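Local coordinates for protein tryptophan synthase alpha chain (Chlamydia trachomatis, PDB 6V82) that probably cleaves indoleglycerol phosphate to indole and glyceraldehyde 3-phosphate by a retro-aldol reaction, as the alpha subunit of tryptophan synthase in the last step of tryptophan biosynthesis, at residues L13-L18 against I42-F47; R205-D210 against V226-V231. All blocks are in the same frame, centred on the assembly; numbering follows the deposited sequence.

How the contacts relate
Contact 1 and contact 2 lie in one TIM barrel with their centres about 10 Å apart. Contact 1 joins the first two strands, 13-18 and 42-46. Contact 2 brings the loop after strand 202-205 against the end of strand 223-226 and the start of the following helix, at the rim of the barrel. Strand 223-226 also pairs with strand 13-19, so the contacts meet through backbone: Ile15 O lies 2.8 Å from Val226 N, a probable hydrogen bond. They meet again by charge, where Glu44 OE1 is 2.8 Å from Arg205 NH1 in a salt bridge. Glu44 is a predicted proton acceptor, and the Lys227 side chain comes within about 3 Å of that of Asp55, the other predicted one.

Contact 1 of 2, residues L13-L18 against I42-F47; sequences LCIGYL and ILELGF
Strands 13-18 and 42-46 are the first two of the TIM barrel, joined through helix 25-37 in a beta-alpha-beta crossover, and their directions differ by 24°. The register pairs Ile15 with Ile42, Gly16 with Leu43, Tyr17 with Glu44 and Leu18 with Leu45. Five hydrogen bonds form the parallel ladder. Gly16 and Leu18 each use both N and O: Gly16 N binds Ile42 O and Gly16 O accepts Glu44 N, while Leu18 N binds Glu44 O and Leu18 O accepts Gly46 N at 2.7 Å. The bond from Ile42 N to Cys14 O is the longest, at 3.3 Å.

Ile15, Tyr17, Ile42 and Glu44 share the face that looks into the barrel. Ile15 and Ile42 lie side by side and point the same way, with Ile15 CG1 4.0 Å from Ile42 CB. Beside them, Ile15 CG2 rests on Glu44 CB at 3.9 Å. A chi1 of -175° and an extended chain carry the Glu44 carboxylate off the strand to Arg205 and Tyr173, which bind OE1 and OE2 respectively. Glu44 is a predicted proton acceptor, and these two partners fix the position of its carboxylate. The Tyr17 ring stands 87° from that carboxylate plane, and Tyr17 CD1 lies 3.4 Å from Glu44 O.

On the other face, Leu18 and Leu43 pack against helix 25-37, and Leu45 against helix 73-84. Leu18 CB and Leu45 CD1 are 4.5 Å apart, a looser meeting than that of the two isoleucines. Back on the inner face, the Tyr17 ring runs along the strand toward Gly46. Its hydroxyl is hydrogen-bonded to Thr19 and His63, and Tyr17 OH also lies 3.5 Å from Gly46 CA.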
ATOM      1  N   LEU A  13     -24.809  40.367 -37.871  1.00 54.91           N
ATOM      2  CA  LEU A  13     -25.183  40.720 -36.511  1.00 48.72           C
ATOM      3  C   LEU A  13     -24.085  40.334 -35.521  1.00 48.18           C
ATOM      4  O   LEU A  13     -23.290  39.423 -35.756  1.00 55.50           O
ATOM      5  CB  LEU A  13     -26.489  40.024 -36.132  1.00 45.28           C
ATOM      6  CG  LEU A  13     -27.655  40.218 -37.100  1.00 48.84           C
ATOM      7  CD1 LEU A  13     -28.904  39.586 -36.518  1.00 43.23           C
ATOM      8  CD2 LEU A  13     -27.885  41.706 -37.393  1.00 51.47           C
ATOM      9  N   CYS A  14     -24.049  41.035 -34.397  1.00 40.35           N
ATOM     10  CA  CYS A  14     -23.126  40.714 -33.319  1.00 38.05           C
ATOM     11  C   CYS A  14     -23.913  40.161 -32.143  1.00 37.45           C
ATOM     12  O   CYS A  14     -24.801  40.840 -31.619  1.00 42.41           O
ATOM     13  CB  CYS A  14     -22.326  41.934 -32.876  1.00 41.34           C
ATOM     14  SG  CYS A  14     -21.514  41.640 -31.271  1.00 44.93           S
ATOM     15  N   ILE A  15     -23.577  38.943 -31.722  1.00 36.64           N
ATOM     16  CA  ILE A  15     -24.149  38.331 -30.523  1.00 33.02           C
ATOM     17  C   ILE A  15     -23.177  38.533 -29.368  1.00 33.68           C
ATOM     18  O   ILE A  15     -21.973  38.267 -29.502  1.00 37.73           O
ATOM     19  CB  ILE A  15     -24.438  36.836 -30.735  1.00 29.23           C
ATOM     20  CG1 ILE A  15     -25.299  36.615 -31.985  1.00 30.42           C
ATOM     21  CG2 ILE A  15     -25.088  36.241 -29.495  1.00 27.56           C
ATOM     22  CD1 ILE A  15     -25.426  35.151 -32.394  1.00 27.92           C
ATOM     23  N   GLY A  16     -23.694  39.009 -28.238  1.00 31.22           N
ATOM     24  CA  GLY A  16     -22.877  39.224 -27.061  1.00 31.09           C
ATOM     25  C   GLY A  16     -23.317  38.360 -25.897  1.00 31.75           C
ATOM     26  O   GLY A  16     -24.506  38.323 -25.561  1.00 27.95           O
ATOM     27  N   TYR A  17     -22.368  37.652 -25.286  1.00 33.51           N
ATOM     28  CA  TYR A  17     -22.656  36.773 -24.161  1.00 30.34           C
ATOM     29  C   TYR A  17     -22.469  37.497 -22.836  1.00 27.71           C
ATOM     30  O   TYR A  17     -21.489  38.223 -22.647  1.00 32.32           O
ATOM     31  CB  TYR A  17     -21.750  35.541 -24.167  1.00 25.43           C
ATOM     32  CG  TYR A  17     -21.988  34.680 -22.951  1.00 29.90           C
ATOM     33  CD1 TYR A  17     -23.042  33.779 -22.916  1.00 31.69           C
ATOM     34  CD2 TYR A  17     -21.179  34.790 -21.821  1.00 29.00           C
ATOM     35  CE1 TYR A  17     -23.274  33.003 -21.798  1.00 34.33           C
ATOM     36  CE2 TYR A  17     -21.402  34.021 -20.706  1.00 26.59           C
ATOM     37  CZ  TYR A  17     -22.451  33.130 -20.692  1.00 33.66           C
ATOM     38  OH  TYR A  17     -22.687  32.360 -19.569  1.00 34.72           O
ATOM     39  N   LEU A  18     -23.399  37.262 -21.914  1.00 21.08           N
ATOM     40  CA  LEU A  18     -23.253  37.634 -20.512  1.00 30.11           C
ATOM     41  C   LEU A  18     -23.790  36.514 -19.634  1.00 32.55           C
ATOM     42  O   LEU A  18     -24.786  35.864 -19.972  1.00 33.97           O
ATOM     43  CB  LEU A  18     -24.012  38.914 -20.150  1.00 31.78           C
ATOM     44  CG  LEU A  18     -23.496  40.248 -20.645  1.00 37.99           C
ATOM     45  CD1 LEU A  18     -24.469  41.345 -20.206  1.00 38.80           C
ATOM     46  CD2 LEU A  18     -22.105  40.495 -20.107  1.00 41.52           C
ATOM     47  N   ILE A  42     -27.869  41.007 -30.506  1.00 29.28           N
ATOM     48  CA  ILE A  42     -28.540  39.889 -29.871  1.00 24.63           C
ATOM     49  C   ILE A  42     -27.807  39.604 -28.575  1.00 28.88           C
ATOM     50  O   ILE A  42     -26.586  39.422 -28.583  1.00 36.42           O
ATOM     51  CB  ILE A  42     -28.533  38.640 -30.772  1.00 31.12           C
ATOM     52  CG1 ILE A  42     -29.338  38.888 -32.044  1.00 30.78           C
ATOM     53  CG2 ILE A  42     -29.042  37.432 -29.998  1.00 33.57           C
ATOM     54  CD1 ILE A  42     -29.229  37.781 -33.065  1.00 28.54           C
ATOM     55  N   LEU A  43     -28.532  39.569 -27.470  1.00 21.41           N
ATOM     56  CA  LEU A  43     -27.943  39.187 -26.195  1.00 27.70           C
ATOM     57  C   LEU A  43     -28.067  37.683 -25.998  1.00 26.81           C
ATOM     58  O   LEU A  43     -29.149  37.117 -26.173  1.00 19.88           O
ATOM     59  CB  LEU A  43     -28.613  39.921 -25.036  1.00 24.24           C
ATOM     60  CG  LEU A  43     -28.149  41.360 -24.937  1.00 33.89           C
ATOM     61  CD1 LEU A  43     -28.770  42.034 -23.739  1.00 38.11           C
ATOM     62  CD2 LEU A  43     -26.624  41.412 -24.885  1.00 30.92           C
ATOM     63  N   GLU A  44     -26.956  37.036 -25.654  1.00 33.98           N
ATOM     64  CA  GLU A  44     -26.971  35.637 -25.253  1.00 26.43           C
ATOM     65  C   GLU A  44     -26.748  35.619 -23.757  1.00 24.58           C
ATOM     66  O   GLU A  44     -25.640  35.897 -23.286  1.00 30.57           O
ATOM     67  CB  GLU A  44     -25.927  34.801 -25.979  1.00 29.62           C
ATOM     68  CG  GLU A  44     -26.046  33.312 -25.637  1.00 34.03           C
ATOM     69  CD  GLU A  44     -25.542  32.401 -26.756  1.00 43.87           C
ATOM     70  OE1 GLU A  44     -24.530  31.687 -26.542  1.00 53.29           O
ATOM     71  OE2 GLU A  44     -26.160  32.409 -27.850  1.00 40.62           O
ATOM     72  N   LEU A  45     -27.804  35.299 -23.022  1.00 23.94           N
ATOM     73  CA  LEU A  45     -27.828  35.391 -21.573  1.00 24.08           C
ATOM     74  C   LEU A  45     -27.613  33.997 -20.982  1.00 28.90           C
ATOM     75  O   LEU A  45     -28.422  33.084 -21.202  1.00 27.60           O
ATOM     76  CB  LEU A  45     -29.150  36.014 -21.125  1.00 23.72           C
ATOM     77  CG  LEU A  45     -29.241  36.492 -19.687  1.00 35.85           C
ATOM     78  CD1 LEU A  45     -28.195  37.572 -19.403  1.00 37.85           C
ATOM     79  CD2 LEU A  45     -30.646  37.011 -19.436  1.00 41.30           C
ATOM     80  N   GLY A  46     -26.507  33.823 -20.258  1.00 28.61           N
ATOM     81  CA  GLY A  46     -26.184  32.520 -19.710  1.00 26.14           C
ATOM     82  C   GLY A  46     -26.892  32.235 -18.400  1.00 25.80           C
ATOM     83  O   GLY A  46     -26.774  33.014 -17.444  1.00 24.44           O
ATOM     84  N   PHE A  47     -27.669  31.155 -18.369  1.00 19.60           N
ATOM     85  CA  PHE A  47     -28.143  30.563 -17.123  1.00 22.60           C
ATOM     86  C   PHE A  47     -26.952  29.838 -16.498  1.00 28.60           C
ATOM     87  O   PHE A  47     -26.493  28.823 -17.050  1.00 27.53           O
ATOM     88  CB  PHE A  47     -29.324  29.613 -17.395  1.00 25.54           C
ATOM     89  CG  PHE A  47     -30.188  29.308 -16.181  1.00 28.58           C
ATOM     90  CD1 PHE A  47     -31.551  29.051 -16.336  1.00 28.73           C
ATOM     91  CD2 PHE A  47     -29.648  29.246 -14.902  1.00 29.16           C
ATOM     92  CE1 PHE A  47     -32.372  28.748 -15.234  1.00 29.82           C
ATOM     93  CE2 PHE A  47     -30.461  28.950 -13.791  1.00 32.39           C
ATOM     94  CZ  PHE A  47     -31.827  28.701 -13.964  1.00 31.26           C
TER

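Contact 2 of 2, residues R205-D210 against V226-V231; sequences RRDICD and VKTAFV
Backbones approach most closely at Ile208 and Val226, whose CA atoms are 5.0 Å apart, where the loop after strand 202-205 passes the end of strand 223-226; Ile208 O receives a CA-H...O contact from Val226 CA at 3.5 Å. The main grip is the Asp207 carboxylate, which a chi1 of -168° swings to the backbone of Lys227 and Thr228, where the chain leads into the helix. Asp207 OD1 takes two backbone donors from the same face of its plane: Lys227 N at 2.9 Å, from above the plane and 45° out of it, and Thr228 N at 3.3 Å, on the syn side. The hydroxyl of Thr228 donates to the second oxygen, Thr228 OG1 lying 2.7 Å from Asp207 OD2, again on the syn side. Further along, Cys209 CB meets Ala229 CB at 4.2 Å. Arg205 NH2 stands 4.1 Å from Lys227 NZ, but each has its own carboxylate partner, Arg205 with Glu44 and Lys227 with Asp55. Three donors from two successive residues on one carboxylate should fix the backbone of Lys227 and Thr228 and, with it, the start of the lysine chain that runs to Asp55.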
ATOM      1  N   ARG A 205     -20.078  29.791 -34.612  1.00 45.65           N
ATOM      2  CA  ARG A 205     -20.083  29.729 -33.156  1.00 45.94           C
ATOM      3  C   ARG A 205     -18.735  30.090 -32.531  1.00 50.31           C
ATOM      4  O   ARG A 205     -18.638  30.172 -31.303  1.00 45.75           O
ATOM      5  CB  ARG A 205     -20.523  28.317 -32.737  1.00 46.35           C
ATOM      6  CG  ARG A 205     -20.666  28.024 -31.237  1.00 46.45           C
ATOM      7  CD  ARG A 205     -21.753  28.833 -30.560  1.00 40.20           C
ATOM      8  NE  ARG A 205     -21.882  28.463 -29.150  1.00 39.02           N
ATOM      9  CZ  ARG A 205     -22.617  29.128 -28.253  1.00 40.53           C
ATOM     10  NH1 ARG A 205     -23.313  30.212 -28.612  1.00 37.34           N
ATOM     11  NH2 ARG A 205     -22.653  28.708 -26.988  1.00 38.23           N
ATOM     12  N   ARG A 206     -17.694  30.334 -33.326  1.00 56.19           N
ATOM     13  CA  ARG A 206     -16.375  30.538 -32.741  1.00 49.67           C
ATOM     14  C   ARG A 206     -16.295  31.867 -31.992  1.00 49.81           C
ATOM     15  O   ARG A 206     -16.973  32.844 -32.322  1.00 52.76           O
ATOM     16  CB  ARG A 206     -15.297  30.466 -33.815  1.00 48.75           C
ATOM     17  CG  ARG A 206     -15.039  31.745 -34.583  1.00 51.43           C
ATOM     18  CD  ARG A 206     -13.799  31.572 -35.459  1.00 61.81           C
ATOM     19  NE  ARG A 206     -14.091  30.947 -36.751  1.00 71.65           N
ATOM     20  CZ  ARG A 206     -14.139  29.635 -36.984  1.00 75.57           C
ATOM     21  NH1 ARG A 206     -14.412  29.200 -38.205  1.00 75.56           N
ATOM     22  NH2 ARG A 206     -13.920  28.756 -36.011  1.00 77.07           N
ATOM     23  N   ASP A 207     -15.460  31.885 -30.962  1.00 51.31           N
ATOM     24  CA  ASP A 207     -15.357  33.041 -30.083  1.00 49.93           C
ATOM     25  C   ASP A 207     -14.564  34.142 -30.769  1.00 50.05           C
ATOM     26  O   ASP A 207     -13.385  33.964 -31.085  1.00 58.42           O
ATOM     27  CB  ASP A 207     -14.695  32.636 -28.769  1.00 51.29           C
ATOM     28  CG  ASP A 207     -14.809  33.703 -27.692  1.00 53.97           C
ATOM     29  OD1 ASP A 207     -15.473  34.745 -27.902  1.00 52.41           O
ATOM     30  OD2 ASP A 207     -14.210  33.487 -26.620  1.00 54.53           O
ATOM     31  N   ILE A 208     -15.206  35.273 -31.007  1.00 49.76           N
ATOM     32  CA  ILE A 208     -14.562  36.427 -31.617  1.00 51.69           C
ATOM     33  C   ILE A 208     -14.257  37.435 -30.526  1.00 53.60           C
ATOM     34  O   ILE A 208     -15.089  37.682 -29.641  1.00 57.12           O
ATOM     35  CB  ILE A 208     -15.449  37.056 -32.705  1.00 48.51           C
ATOM     36  CG1 ILE A 208     -15.779  36.020 -33.769  1.00 41.70           C
ATOM     37  CG2 ILE A 208     -14.737  38.232 -33.324  1.00 50.14           C
ATOM     38  CD1 ILE A 208     -14.560  35.510 -34.463  1.00 41.86           C
ATOM     39  N   CYS A 209     -13.065  38.021 -30.586  1.00 53.61           N
ATOM     40  CA  CYS A 209     -12.668  39.005 -29.593  1.00 60.37           C
ATOM     41  C   CYS A 209     -11.933  40.206 -30.175  1.00 65.47           C
ATOM     42  O   CYS A 209     -11.530  41.088 -29.408  1.00 65.01           O
ATOM     43  CB  CYS A 209     -11.796  38.346 -28.519  1.00 66.48           C
ATOM     44  SG  CYS A 209     -10.303  37.640 -29.195  1.00 78.08           S
ATOM     45  N   ASP A 210     -11.745  40.275 -31.492  1.00 66.12           N
ATOM     46  CA  ASP A 210     -11.166  41.453 -32.124  1.00 64.95           C
ATOM     47  C   ASP A 210     -11.908  41.731 -33.425  1.00 59.03           C
ATOM     48  O   ASP A 210     -12.540  40.844 -34.012  1.00 49.70           O
ATOM     49  CB  ASP A 210      -9.666  41.281 -32.384  1.00 72.20           C
ATOM     50  CG  ASP A 210      -9.382  40.187 -33.377  1.00 80.76           C
ATOM     51  OD1 ASP A 210      -8.928  40.513 -34.495  1.00 85.48           O
ATOM     52  OD2 ASP A 210      -9.647  39.006 -33.046  1.00 83.02           O
ATOM     53  N   VAL A 226     -19.421  37.178 -29.591  1.00 41.29           N
ATOM     54  CA  VAL A 226     -18.389  37.542 -28.630  1.00 38.40           C
ATOM     55  C   VAL A 226     -18.739  36.807 -27.341  1.00 42.25           C
ATOM     56  O   VAL A 226     -19.578  37.267 -26.557  1.00 45.76           O
ATOM     57  CB  VAL A 226     -18.333  39.056 -28.410  1.00 33.28           C
ATOM     58  CG1 VAL A 226     -17.276  39.399 -27.388  1.00 31.72           C
ATOM     59  CG2 VAL A 226     -18.115  39.790 -29.727  1.00 32.10           C
ATOM     60  N   LYS A 227     -18.110  35.656 -27.117  1.00 40.02           N
ATOM     61  CA  LYS A 227     -18.451  34.806 -25.980  1.00 43.50           C
ATOM     62  C   LYS A 227     -17.685  35.177 -24.714  1.00 45.36           C
ATOM     63  O   LYS A 227     -18.284  35.310 -23.643  1.00 49.74           O
ATOM     64  CB  LYS A 227     -18.190  33.336 -26.328  1.00 44.46           C
ATOM     65  CG  LYS A 227     -18.477  32.359 -25.196  1.00 41.68           C
ATOM     66  CD  LYS A 227     -19.950  32.422 -24.791  1.00 41.52           C
ATOM     67  CE  LYS A 227     -20.255  31.510 -23.603  1.00 40.58           C
ATOM     68  NZ  LYS A 227     -20.247  30.044 -23.933  1.00 38.56           N
ATOM     69  N   THR A 228     -16.365  35.332 -24.819  1.00 41.63           N
ATOM     70  CA  THR A 228     -15.494  35.552 -23.667  1.00 38.99           C
ATOM     71  C   THR A 228     -15.252  37.032 -23.352  1.00 37.57           C
ATOM     72  O   THR A 228     -15.248  37.418 -22.176  1.00 37.22           O
ATOM     73  CB  THR A 228     -14.147  34.852 -23.897  1.00 50.97           C
ATOM     74  OG1 THR A 228     -14.333  33.429 -23.878  1.00 53.29           O
ATOM     75  CG2 THR A 228     -13.128  35.230 -22.832  1.00 57.30           C
ATOM     76  N   ALA A 229     -15.076  37.878 -24.376  1.00 39.50           N
ATOM     77  CA  ALA A 229     -14.446  39.182 -24.159  1.00 39.94           C
ATOM     78  C   ALA A 229     -15.210  40.027 -23.142  1.00 42.96           C
ATOM     79  O   ALA A 229     -14.600  40.619 -22.244  1.00 42.06           O
ATOM     80  CB  ALA A 229     -14.301  39.931 -25.486  1.00 37.10           C
ATOM     81  N   PHE A 230     -16.545  40.080 -23.258  1.00 43.42           N
ATOM     82  CA  PHE A 230     -17.355  40.892 -22.353  1.00 38.05           C
ATOM     83  C   PHE A 230     -17.244  40.394 -20.915  1.00 38.26           C
ATOM     84  O   PHE A 230     -17.017  41.183 -19.989  1.00 40.90           O
ATOM     85  CB  PHE A 230     -18.815  40.892 -22.811  1.00 38.33           C
ATOM     86  CG  PHE A 230     -19.037  41.569 -24.143  1.00 40.11           C
ATOM     87  CD1 PHE A 230     -18.420  42.775 -24.436  1.00 41.14           C
ATOM     88  CD2 PHE A 230     -19.859  40.992 -25.102  1.00 34.68           C
ATOM     89  CE1 PHE A 230     -18.624  43.397 -25.663  1.00 41.23           C
ATOM     90  CE2 PHE A 230     -20.066  41.609 -26.329  1.00 34.58           C
ATOM     91  CZ  PHE A 230     -19.444  42.813 -26.610  1.00 38.33           C
ATOM     92  N   VAL A 231     -17.407  39.084 -20.709  1.00 36.95           N
ATOM     93  CA  VAL A 231     -17.277  38.514 -19.369  1.00 45.34           C
ATOM     94  C   VAL A 231     -15.901  38.829 -18.795  1.00 46.80           C
ATOM     95  O   VAL A 231     -15.766  39.287 -17.652  1.00 45.56           O
ATOM     96  CB  VAL A 231     -17.541  36.996 -19.403  1.00 44.54           C
ATOM     97  CG1 VAL A 231     -17.073  36.327 -18.109  1.00 42.41           C
ATOM     98  CG2 VAL A 231     -19.015  36.724 -19.644  1.00 40.69           C
TER